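Local coordinates for occlusion-derived virus envelope protein E66 (Autographa californica nucleopolyhedrovirus, PDB 3VSN) that cleaves non-sulfated chondroitin as a baculovirus envelope lyase and is essential for oral infectivity, perhaps by digesting the chondroitin sulfate barrier of the host midgut, at residues Y449-I460 / A548-V558; I519-R527 / E534-F542. All blocks are in the same frame, centred on the assembly; numbering follows the deposited sequence.

Contact 1. Residues Y449-I460 / A548-V558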
loop_
_atom_site.group_PDB
_atom_site.type_symbol
_atom_site.label_atom_id
_atom_site.label_comp_id
_atom_site.label_asym_id
_atom_site.label_seq_id
_atom_site.Cartn_x
_atom_site.Cartn_y
_atom_site.Cartn_z
ATOM N N TYR A 449 -15.944 -11.511 1.274
ATOM C CA TYR A 449 -16.581 -12.222 2.387
ATOM C C TYR A 449 -15.659 -13.360 2.844
ATOM O O TYR A 449 -14.614 -13.586 2.238
ATOM C CB TYR A 449 -17.945 -12.778 1.941
ATOM C CG TYR A 449 -17.833 -13.726 0.766
ATOM C CD1 TYR A 449 -17.846 -13.248 -0.549
ATOM C CD2 TYR A 449 -17.674 -15.098 0.967
ATOM C CE1 TYR A 449 -17.716 -14.116 -1.627
ATOM C CE2 TYR A 449 -17.542 -15.970 -0.102
ATOM C CZ TYR A 449 -17.571 -15.476 -1.393
ATOM O OH TYR A 449 -17.450 -16.349 -2.452
ATOM N N ASP A 450 -16.026 -14.076 3.905
ATOM C CA ASP A 450 -15.267 -15.268 4.295
ATOM C C ASP A 450 -15.847 -16.478 3.545
ATOM O O ASP A 450 -16.996 -16.818 3.789
ATOM C CB ASP A 450 -15.352 -15.495 5.813
ATOM C CG ASP A 450 -14.813 -14.319 6.627
ATOM O OD1 ASP A 450 -13.829 -13.674 6.212
ATOM O OD2 ASP A 450 -15.363 -14.051 7.712
ATOM N N HIS A 451 -15.105 -17.132 2.639
ATOM C CA HIS A 451 -13.694 -16.887 2.328
ATOM C C HIS A 451 -13.496 -16.697 0.846
ATOM O O HIS A 451 -12.854 -17.523 0.175
ATOM C CB HIS A 451 -12.852 -18.073 2.782
ATOM C CG HIS A 451 -12.920 -18.346 4.266
ATOM N ND1 HIS A 451 -11.957 -17.951 5.116
ATOM C CD2 HIS A 451 -13.878 -19.006 5.032
ATOM C CE1 HIS A 451 -12.280 -18.333 6.367
ATOM N NE2 HIS A 451 -13.456 -18.977 6.314
ATOM N N GLY A 452 -14.044 -15.619 0.303
ATOM C CA GLY A 452 -13.957 -15.403 -1.131
ATOM C C GLY A 452 -14.308 -14.008 -1.593
ATOM O O GLY A 452 -14.457 -13.091 -0.791
ATOM N N MET A 453 -14.453 -13.869 -2.906
ATOM C CA MET A 453 -14.673 -12.582 -3.540
ATOM C C MET A 453 -15.512 -12.789 -4.789
ATOM O O MET A 453 -15.164 -13.607 -5.637
ATOM C CB MET A 453 -13.332 -11.944 -3.924
ATOM C CG MET A 453 -13.451 -10.560 -4.552
ATOM S SD MET A 453 -12.079 -10.163 -5.661
ATOM C CE MET A 453 -12.549 -11.142 -7.092
ATOM N N PHE A 454 -16.609 -12.045 -4.884
ATOM C CA PHE A 454 -17.467 -12.016 -6.061
ATOM C C PHE A 454 -17.109 -10.782 -6.890
ATOM O O PHE A 454 -16.901 -9.704 -6.335
ATOM C CB PHE A 454 -18.933 -11.966 -5.607
ATOM C CG PHE A 454 -19.907 -11.539 -6.671
ATOM C CD1 PHE A 454 -20.264 -10.195 -6.816
ATOM C CD2 PHE A 454 -20.503 -12.481 -7.500
ATOM C CE1 PHE A 454 -21.181 -9.803 -7.780
ATOM C CE2 PHE A 454 -21.420 -12.096 -8.464
ATOM C CZ PHE A 454 -21.760 -10.759 -8.608
ATOM N N GLN A 455 -17.024 -10.949 -8.208
ATOM C CA GLN A 455 -16.758 -9.837 -9.120
ATOM C C GLN A 455 -17.699 -9.883 -10.317
ATOM O O GLN A 455 -17.761 -10.885 -11.027
ATOM C CB GLN A 455 -15.297 -9.841 -9.602
ATOM C CG GLN A 455 -14.975 -8.796 -10.678
ATOM C CD GLN A 455 -15.114 -7.359 -10.190
ATOM O OE1 GLN A 455 -14.836 -7.057 -9.032
ATOM N NE2 GLN A 455 -15.542 -6.463 -11.082
ATOM N N LEU A 456 -18.437 -8.796 -10.521
ATOM C CA LEU A 456 -19.252 -8.629 -11.715
ATOM C C LEU A 456 -18.874 -7.325 -12.404
ATOM O O LEU A 456 -18.907 -6.267 -11.785
ATOM C CB LEU A 456 -20.750 -8.618 -11.367
ATOM C CG LEU A 456 -21.731 -8.156 -12.462
ATOM C CD1 LEU A 456 -21.761 -9.119 -13.645
ATOM C CD2 LEU A 456 -23.135 -7.955 -11.906
ATOM N N TYR A 457 -18.501 -7.408 -13.677
ATOM C CA TYR A 457 -18.418 -6.224 -14.516
ATOM C C TYR A 457 -19.612 -6.264 -15.448
ATOM O O TYR A 457 -19.906 -7.309 -16.031
ATOM C CB TYR A 457 -17.164 -6.233 -15.388
ATOM C CG TYR A 457 -15.841 -5.900 -14.737
ATOM C CD1 TYR A 457 -15.539 -4.598 -14.314
ATOM C CD2 TYR A 457 -14.852 -6.871 -14.622
ATOM C CE1 TYR A 457 -14.297 -4.295 -13.760
ATOM C CE2 TYR A 457 -13.616 -6.582 -14.071
ATOM C CZ TYR A 457 -13.340 -5.295 -13.642
ATOM O OH TYR A 457 -12.101 -5.022 -13.093
ATOM N N TYR A 458 -20.302 -5.137 -15.588
ATOM C CA TYR A 458 -21.310 -5.001 -16.637
ATOM C C TYR A 458 -21.190 -3.630 -17.291
ATOM O O TYR A 458 -20.498 -2.747 -16.774
ATOM C CB TYR A 458 -22.723 -5.265 -16.103
ATOM C CG TYR A 458 -23.240 -4.236 -15.119
ATOM C CD1 TYR A 458 -23.034 -4.388 -13.746
ATOM C CD2 TYR A 458 -23.957 -3.123 -15.559
ATOM C CE1 TYR A 458 -23.522 -3.453 -12.841
ATOM C CE2 TYR A 458 -24.441 -2.181 -14.664
ATOM C CZ TYR A 458 -24.223 -2.350 -13.307
ATOM O OH TYR A 458 -24.703 -1.415 -12.416
ATOM N N ASN A 459 -21.863 -3.460 -18.429
ATOM C CA ASN A 459 -21.733 -2.249 -19.243
ATOM C C ASN A 459 -20.274 -1.900 -19.552
ATOM O O ASN A 459 -19.891 -0.725 -19.533
ATOM C CB ASN A 459 -22.460 -1.058 -18.593
ATOM C CG ASN A 459 -23.968 -1.230 -18.571
ATOM O OD1 ASN A 459 -24.511 -2.196 -19.108
ATOM N ND2 ASN A 459 -24.653 -0.292 -17.941
ATOM N N ILE A 460 -19.464 -2.930 -19.813
ATOM C CA ILE A 460 -18.088 -2.741 -20.265
ATOM C C ILE A 460 -18.138 -2.170 -21.680
ATOM O O ILE A 460 -18.782 -2.743 -22.569
ATOM C CB ILE A 460 -17.288 -4.063 -20.295
ATOM C CG1 ILE A 460 -17.189 -4.689 -18.896
ATOM C CG2 ILE A 460 -15.898 -3.843 -20.882
ATOM C CD1 ILE A 460 -16.694 -6.121 -18.915
ATOM N N ALA A 548 -21.089 -0.730 -25.200
ATOM C CA ALA A 548 -20.955 -0.646 -23.740
ATOM C C ALA A 548 -21.963 -1.545 -23.023
ATOM O O ALA A 548 -22.647 -1.115 -22.092
ATOM C CB ALA A 548 -21.047 0.806 -23.255
ATOM N N THR A 549 -22.057 -2.791 -23.488
ATOM C CA THR A 549 -22.977 -3.771 -22.911
ATOM C C THR A 549 -22.300 -5.094 -22.545
ATOM O O THR A 549 -22.978 -6.043 -22.160
ATOM C CB THR A 549 -24.176 -4.072 -23.844
ATOM O OG1 THR A 549 -23.698 -4.490 -25.131
ATOM C CG2 THR A 549 -25.089 -2.852 -23.998
ATOM N N ALA A 550 -20.974 -5.164 -22.664
ATOM C CA ALA A 550 -20.249 -6.392 -22.337
ATOM C C ALA A 550 -20.268 -6.653 -20.834
ATOM O O ALA A 550 -20.317 -5.717 -20.037
ATOM C CB ALA A 550 -18.817 -6.332 -22.859
ATOM N N SER A 551 -20.248 -7.928 -20.455
ATOM C CA SER A 551 -20.281 -8.315 -19.044
ATOM C C SER A 551 -19.442 -9.564 -18.757
ATOM O O SER A 551 -19.204 -10.387 -19.641
ATOM C CB SER A 551 -21.727 -8.515 -18.570
ATOM O OG SER A 551 -22.462 -9.335 -19.466
ATOM N N ALA A 552 -18.993 -9.688 -17.511
ATOM C CA ALA A 552 -18.240 -10.851 -17.059
ATOM C C ALA A 552 -18.447 -11.022 -15.558
ATOM O O ALA A 552 -18.607 -10.039 -14.837
ATOM C CB ALA A 552 -16.762 -10.691 -17.382
ATOM N N CYS A 553 -18.448 -12.265 -15.087
ATOM C CA CYS A 553 -18.740 -12.534 -13.680
ATOM C C CYS A 553 -18.028 -13.787 -13.197
ATOM O O CYS A 553 -18.148 -14.853 -13.803
ATOM C CB CYS A 553 -20.254 -12.665 -13.462
ATOM S SG CYS A 553 -20.758 -12.631 -11.726
ATOM N N TYR A 554 -17.284 -13.652 -12.103
ATOM C CA TYR A 554 -16.563 -14.777 -11.533
ATOM C C TYR A 554 -16.431 -14.616 -10.022
ATOM O O TYR A 554 -16.737 -13.558 -9.472
ATOM C CB TYR A 554 -15.175 -14.911 -12.184
ATOM C CG TYR A 554 -14.223 -13.778 -11.854
ATOM C CD1 TYR A 554 -13.363 -13.862 -10.756
ATOM C CD2 TYR A 554 -14.180 -12.624 -12.639
ATOM C CE1 TYR A 554 -12.489 -12.828 -10.447
ATOM C CE2 TYR A 554 -13.309 -11.586 -12.341
ATOM C CZ TYR A 554 -12.466 -11.694 -11.244
ATOM O OH TYR A 554 -11.598 -10.668 -10.937
ATOM N N LYS A 555 -15.975 -15.672 -9.357
ATOM C CA LYS A 555 -15.627 -15.573 -7.947
ATOM C C LYS A 555 -14.309 -16.282 -7.680
ATOM O O LYS A 555 -13.914 -17.191 -8.423
ATOM C CB LYS A 555 -16.746 -16.112 -7.045
ATOM C CG LYS A 555 -16.864 -17.621 -7.006
ATOM C CD LYS A 555 -17.710 -18.093 -5.830
ATOM C CE LYS A 555 -17.584 -19.601 -5.696
ATOM N NZ LYS A 555 -18.648 -20.218 -4.856
ATOM N N LEU A 556 -13.629 -15.840 -6.630
ATOM C CA LEU A 556 -12.417 -16.483 -6.155
ATOM C C LEU A 556 -12.673 -16.988 -4.736
ATOM O O LEU A 556 -13.392 -16.340 -3.976
ATOM C CB LEU A 556 -11.241 -15.498 -6.172
ATOM C CG LEU A 556 -10.824 -14.852 -7.507
ATOM C CD1 LEU A 556 -9.701 -13.846 -7.283
ATOM C CD2 LEU A 556 -10.406 -15.891 -8.542
ATOM N N ASN A 557 -12.109 -18.149 -4.407
ATOM C CA ASN A 557 -12.144 -18.712 -3.056
ATOM C C ASN A 557 -10.745 -18.977 -2.579
ATOM O O ASN A 557 -9.877 -19.322 -3.383
ATOM C CB ASN A 557 -12.825 -20.083 -3.045
ATOM C CG ASN A 557 -14.312 -20.000 -3.207
ATOM O OD1 ASN A 557 -14.984 -19.246 -2.506
ATOM N ND2 ASN A 557 -14.843 -20.798 -4.115
ATOM N N VAL A 558 -10.539 -18.872 -1.270
ATOM C CA VAL A 558 -9.349 -19.425 -0.645
ATOM C C VAL A 558 -9.427 -20.944 -0.813
ATOM O O VAL A 558 -10.466 -21.554 -0.534
ATOM C CB VAL A 558 -9.260 -19.070 0.855
ATOM C CG1 VAL A 558 -8.044 -19.732 1.495
ATOM C CG2 VAL A 558 -9.192 -17.561 1.045
HETATM O O HOH W 1 -23.715 -5.402 -19.441
#

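Contact 2. Residues I519-R527 / E534-F542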
loop_
_atom_site.group_PDB
_atom_site.type_symbol
_atom_site.label_atom_id
_atom_site.label_comp_id
_atom_site.label_asym_id
_atom_site.label_seq_id
_atom_site.Cartn_x
_atom_site.Cartn_y
_atom_site.Cartn_z
ATOM N N ILE A 519 -28.097 -12.110 -17.620
ATOM C CA ILE A 519 -26.843 -11.381 -17.834
ATOM C C ILE A 519 -25.888 -12.320 -18.568
ATOM O O ILE A 519 -25.752 -13.485 -18.196
ATOM C CB ILE A 519 -26.211 -10.916 -16.502
ATOM C CG1 ILE A 519 -27.112 -9.872 -15.829
ATOM C CG2 ILE A 519 -24.799 -10.370 -16.721
ATOM C CD1 ILE A 519 -26.587 -9.348 -14.511
ATOM N N ASN A 520 -25.238 -11.823 -19.615
ATOM C CA ASN A 520 -24.271 -12.643 -20.337
ATOM C C ASN A 520 -22.978 -12.838 -19.545
ATOM O O ASN A 520 -22.273 -11.876 -19.242
ATOM C CB ASN A 520 -23.960 -12.068 -21.719
ATOM C CG ASN A 520 -23.166 -13.029 -22.573
ATOM O OD1 ASN A 520 -21.957 -12.876 -22.738
ATOM N ND2 ASN A 520 -23.830 -14.066 -23.079
ATOM N N VAL A 521 -22.691 -14.087 -19.197
ATOM C CA VAL A 521 -21.460 -14.429 -18.490
ATOM C C VAL A 521 -20.745 -15.501 -19.301
ATOM O O VAL A 521 -21.199 -16.649 -19.347
ATOM C CB VAL A 521 -21.732 -14.936 -17.053
ATOM C CG1 VAL A 521 -20.423 -15.260 -16.335
ATOM C CG2 VAL A 521 -22.527 -13.912 -16.257
ATOM N N PRO A 522 -19.632 -15.131 -19.958
ATOM C CA PRO A 522 -18.908 -16.079 -20.803
ATOM C C PRO A 522 -18.324 -17.226 -19.995
ATOM O O PRO A 522 -18.127 -17.096 -18.784
ATOM C CB PRO A 522 -17.773 -15.230 -21.390
ATOM C CG PRO A 522 -18.270 -13.822 -21.301
ATOM C CD PRO A 522 -19.026 -13.789 -20.008
ATOM N N SER A 523 -18.044 -18.340 -20.665
ATOM C CA SER A 523 -17.382 -19.456 -20.010
ATOM C C SER A 523 -15.912 -19.119 -19.741
ATOM O O SER A 523 -15.368 -18.158 -20.300
ATOM C CB SER A 523 -17.511 -20.729 -20.849
ATOM O OG SER A 523 -16.596 -20.726 -21.927
ATOM N N LEU A 524 -15.287 -19.902 -18.867
ATOM C CA LEU A 524 -13.864 -19.766 -18.583
ATOM C C LEU A 524 -13.054 -20.492 -19.643
ATOM O O LEU A 524 -13.325 -21.654 -19.952
ATOM C CB LEU A 524 -13.536 -20.338 -17.201
ATOM C CG LEU A 524 -14.302 -19.809 -15.984
ATOM C CD1 LEU A 524 -13.911 -20.594 -14.737
ATOM C CD2 LEU A 524 -14.061 -18.320 -15.782
ATOM N N THR A 525 -12.067 -19.796 -20.202
ATOM C CA THR A 525 -11.171 -20.378 -21.196
ATOM C C THR A 525 -9.724 -20.047 -20.847
ATOM O O THR A 525 -9.458 -19.090 -20.113
ATOM C CB THR A 525 -11.499 -19.901 -22.628
ATOM O OG1 THR A 525 -11.592 -18.472 -22.650
ATOM C CG2 THR A 525 -12.816 -20.508 -23.115
ATOM N N VAL A 526 -8.803 -20.854 -21.369
ATOM C CA VAL A 526 -7.380 -20.753 -21.042
ATOM C C VAL A 526 -6.582 -20.218 -22.231
ATOM O O VAL A 526 -6.786 -20.654 -23.363
ATOM C CB VAL A 526 -6.815 -22.129 -20.615
ATOM C CG1 VAL A 526 -5.310 -22.059 -20.371
ATOM C CG2 VAL A 526 -7.532 -22.637 -19.372
ATOM N N ARG A 527 -5.672 -19.282 -21.963
ATOM C CA ARG A 527 -4.831 -18.692 -23.004
ATOM C C ARG A 527 -3.527 -18.159 -22.414
ATOM O O ARG A 527 -3.507 -17.701 -21.271
ATOM C CB ARG A 527 -5.587 -17.557 -23.703
ATOM C CG ARG A 527 -4.872 -16.941 -24.897
ATOM C CD ARG A 527 -5.718 -15.843 -25.525
ATOM N NE ARG A 527 -5.942 -14.739 -24.593
ATOM C CZ ARG A 527 -5.137 -13.690 -24.453
ATOM N NH1 ARG A 527 -4.036 -13.575 -25.190
ATOM N NH2 ARG A 527 -5.430 -12.751 -23.565
ATOM N N GLU A 534 0.191 -17.399 -18.062
ATOM C CA GLU A 534 -0.985 -18.187 -18.448
ATOM C C GLU A 534 -2.228 -17.601 -17.764
ATOM O O GLU A 534 -2.162 -17.163 -16.606
ATOM C CB GLU A 534 -0.811 -19.669 -18.085
ATOM C CG GLU A 534 -1.808 -20.604 -18.764
ATOM C CD GLU A 534 -1.735 -22.045 -18.269
ATOM O OE1 GLU A 534 -1.222 -22.287 -17.149
ATOM O OE2 GLU A 534 -2.214 -22.947 -19.001
ATOM N N LEU A 535 -3.350 -17.593 -18.482
ATOM C CA LEU A 535 -4.588 -16.990 -17.983
ATOM C C LEU A 535 -5.779 -17.929 -18.036
ATOM O O LEU A 535 -5.870 -18.788 -18.914
ATOM C CB LEU A 535 -4.955 -15.749 -18.807
ATOM C CG LEU A 535 -3.960 -14.611 -19.036
ATOM C CD1 LEU A 535 -4.521 -13.655 -20.080
ATOM C CD2 LEU A 535 -3.653 -13.872 -17.739
ATOM N N VAL A 536 -6.689 -17.748 -17.084
ATOM C CA VAL A 536 -8.079 -18.167 -17.238
ATOM C C VAL A 536 -8.837 -16.860 -17.439
ATOM O O VAL A 536 -8.678 -15.920 -16.654
ATOM C CB VAL A 536 -8.613 -18.904 -15.996
ATOM C CG1 VAL A 536 -10.089 -19.245 -16.166
ATOM C CG2 VAL A 536 -7.801 -20.164 -15.727
ATOM N N GLU A 537 -9.641 -16.785 -18.494
ATOM C CA GLU A 537 -10.303 -15.526 -18.839
ATOM C C GLU A 537 -11.731 -15.735 -19.330
ATOM O O GLU A 537 -12.113 -16.843 -19.706
ATOM C CB GLU A 537 -9.479 -14.750 -19.883
ATOM C CG GLU A 537 -9.347 -15.457 -21.231
ATOM C CD GLU A 537 -8.386 -14.776 -22.198
ATOM O OE1 GLU A 537 -7.609 -13.890 -21.777
ATOM O OE2 GLU A 537 -8.404 -15.134 -23.397
ATOM N N GLN A 538 -12.514 -14.660 -19.301
ATOM C CA GLN A 538 -13.831 -14.639 -19.922
ATOM C C GLN A 538 -13.775 -13.686 -21.109
ATOM O O GLN A 538 -13.613 -12.469 -20.942
ATOM C CB GLN A 538 -14.912 -14.226 -18.915
ATOM C CG GLN A 538 -15.250 -15.322 -17.906
ATOM C CD GLN A 538 -16.375 -14.947 -16.949
ATOM O OE1 GLN A 538 -17.015 -13.909 -17.094
ATOM N NE2 GLN A 538 -16.619 -15.802 -15.963
ATOM N N ILE A 539 -13.881 -14.255 -22.308
ATOM C CA ILE A 539 -13.789 -13.483 -23.543
ATOM C C ILE A 539 -15.100 -12.733 -23.792
ATOM O O ILE A 539 -16.187 -13.304 -23.686
ATOM C CB ILE A 539 -13.411 -14.375 -24.752
ATOM C CG1 ILE A 539 -12.031 -15.019 -24.530
ATOM C CG2 ILE A 539 -13.409 -13.561 -26.044
ATOM C CD1 ILE A 539 -11.722 -16.202 -25.430
ATOM N N ILE A 540 -14.981 -11.447 -24.106
ATOM C CA ILE A 540 -16.136 -10.591 -24.367
ATOM C C ILE A 540 -16.060 -10.032 -25.791
ATOM O O ILE A 540 -14.999 -9.581 -26.232
ATOM C CB ILE A 540 -16.255 -9.456 -23.317
ATOM C CG1 ILE A 540 -14.918 -8.705 -23.166
ATOM C CG2 ILE A 540 -16.705 -10.029 -21.975
ATOM C CD1 ILE A 540 -14.980 -7.447 -22.317
ATOM N N SER A 541 -17.177 -10.068 -26.513
ATOM C CA SER A 541 -17.171 -9.680 -27.929
ATOM C C SER A 541 -16.870 -8.193 -28.124
ATOM O O SER A 541 -17.341 -7.355 -27.353
ATOM C CB SER A 541 -18.495 -10.044 -28.601
ATOM O OG SER A 541 -19.542 -9.204 -28.149
ATOM N N PHE A 542 -16.087 -7.870 -29.153
ATOM C CA PHE A 542 -15.837 -6.466 -29.478
ATOM C C PHE A 542 -17.140 -5.732 -29.807
ATOM O O PHE A 542 -17.266 -4.548 -29.504
ATOM C CB PHE A 542 -14.764 -6.280 -30.571
ATOM C CG PHE A 542 -15.115 -6.883 -31.909
ATOM C CD1 PHE A 542 -15.886 -6.177 -32.835
ATOM C CD2 PHE A 542 -14.633 -8.139 -32.267
ATOM C CE1 PHE A 542 -16.196 -6.729 -34.076
ATOM C CE2 PHE A 542 -14.939 -8.697 -33.505
ATOM C CZ PHE A 542 -15.721 -7.990 -34.410
HETATM O O HOH W 2 -14.032 -17.178 -22.445
HETATM O O HOH W 3 -9.169 -17.801 -23.594
#

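Contact 1. Residues Y449-I460 / A548-V558
Met453, Gln455 and Tyr457 meet Leu556, Tyr554 and Ala552 as hydrogen-bonded pairs of two antiparallel strands, inner members of a seven-stranded sheet in the beta-sandwich part of this lyase. The ring of Tyr554 is the hub of one face. CB of Gln455 sits over it in a CH-pi contact, 4.0 Å from the ring centroid and 22° off its normal, while CE of Met453 approaches the ring obliquely, 3.8 Å from Tyr554 CE1. The Met453 chain bends at its last torsion (chi3 76°), which brings that methyl also to Leu556 CD1 at 3.9 Å. Gln455 bends at chi2 (65°), which carries its amide away from Tyr554; NE2 comes to rest 3.4 Å above the centre of the Tyr457 ring, and OE1 bonds to Thr446 on the adjoining strand.

Phe454, Leu456 and Cys553 occupy the other face. SG of Cys553 lies 3.4 Å from Phe454 CE2, a sulfur-aromatic contact made obliquely to the ring, and Leu456 CD1 packs on Cys553 CB. Farther along this face the hydroxyl of Tyr449 and the ammonium of Lys555 converge on the carboxylate of Asp563, which bonds to the first and forms a salt bridge with the second.

The ladder behind these groups begins with Val558 N donating to His451 O, next to the cis peptide bond that precedes His451. It ends in a G1 beta bulge, where Asn459, with positive phi, and Ile460 both face Ala550, a little beyond the Schellman motif at Ala548 that closes the preceding helix. Ile460 N donates to Ala550 O, and one water accepts from Asn459 N at 2.9 Å and lies within bonding distance of Thr549 O.

Contact 2. Residues I519-R527 / E534-F542
Arg527 grips Glu537 side-on, a two-nitrogen salt bridge across this beta hairpin. NE donates to OE2 of Glu537 at 2.8 Å, and NH2 of Arg527 reaches Glu537 OE1 at 3.0 Å on its syn lone pair. The carboxylate thus lies at the guanidinium edge, the two planes turned 33° apart. A bend at chi3 (63°) swings the arginine head across to the acid. Arg473 forms a second salt bridge with Glu537 OE2, and NH1 of Arg527 bonds to Leu394 O, so both charged groups are further held.

One water joins Thr525 OG1 to Glu537 OE2. Another links that hydroxyl to Ser523 O and Ile539 N, bridging the two segments beyond the last backbone pair, Thr525 with Glu537. That pair and Arg527 with Leu535 are each joined by two backbone hydrogen bonds.

On the opposite face from the salt bridge, Leu524 CB packs against Val536 CG1 at 3.8 Å. Pro522 lies against strand 533-540, its CG 3.2 Å from Ile539 O. The extended Gln538 side chain passes Pro522 at about a right angle, its amide continuing to Cys553 of strand 550-558.

Strand 525-530 is outermost in its four-stranded sheet; strand 533-540 lies between it and strand 472-480, where Glu534 pairs with Arg479 while its carboxylate takes Phe490 N and Glu491 N of helix 490-496, and leads through Ser541, the N-cap, into helix 542-546.

Contact 2 is nested within the chain loop that contact 1 closes: strand 452-461 comes first, then the hairpin of contact 2, then helix 542-546 and strand 550-558. Their centres are 12 Å apart, yet they belong to different antiparallel sheets, of seven and four strands. Gln538 of strand 533-540 reaches strand 550-558, its NE2 2.8 Å from Cys553 O, while Ser551 OG lies 2.6 Å from Asn520 O in the loop leading into strand 525-530; both are probable hydrogen bonds. Here two neighbouring sheets, away from the catalytic residues, are joined by side chain to backbone polar contacts as well as by the packing of Ile540 on Ile460 and Ala550.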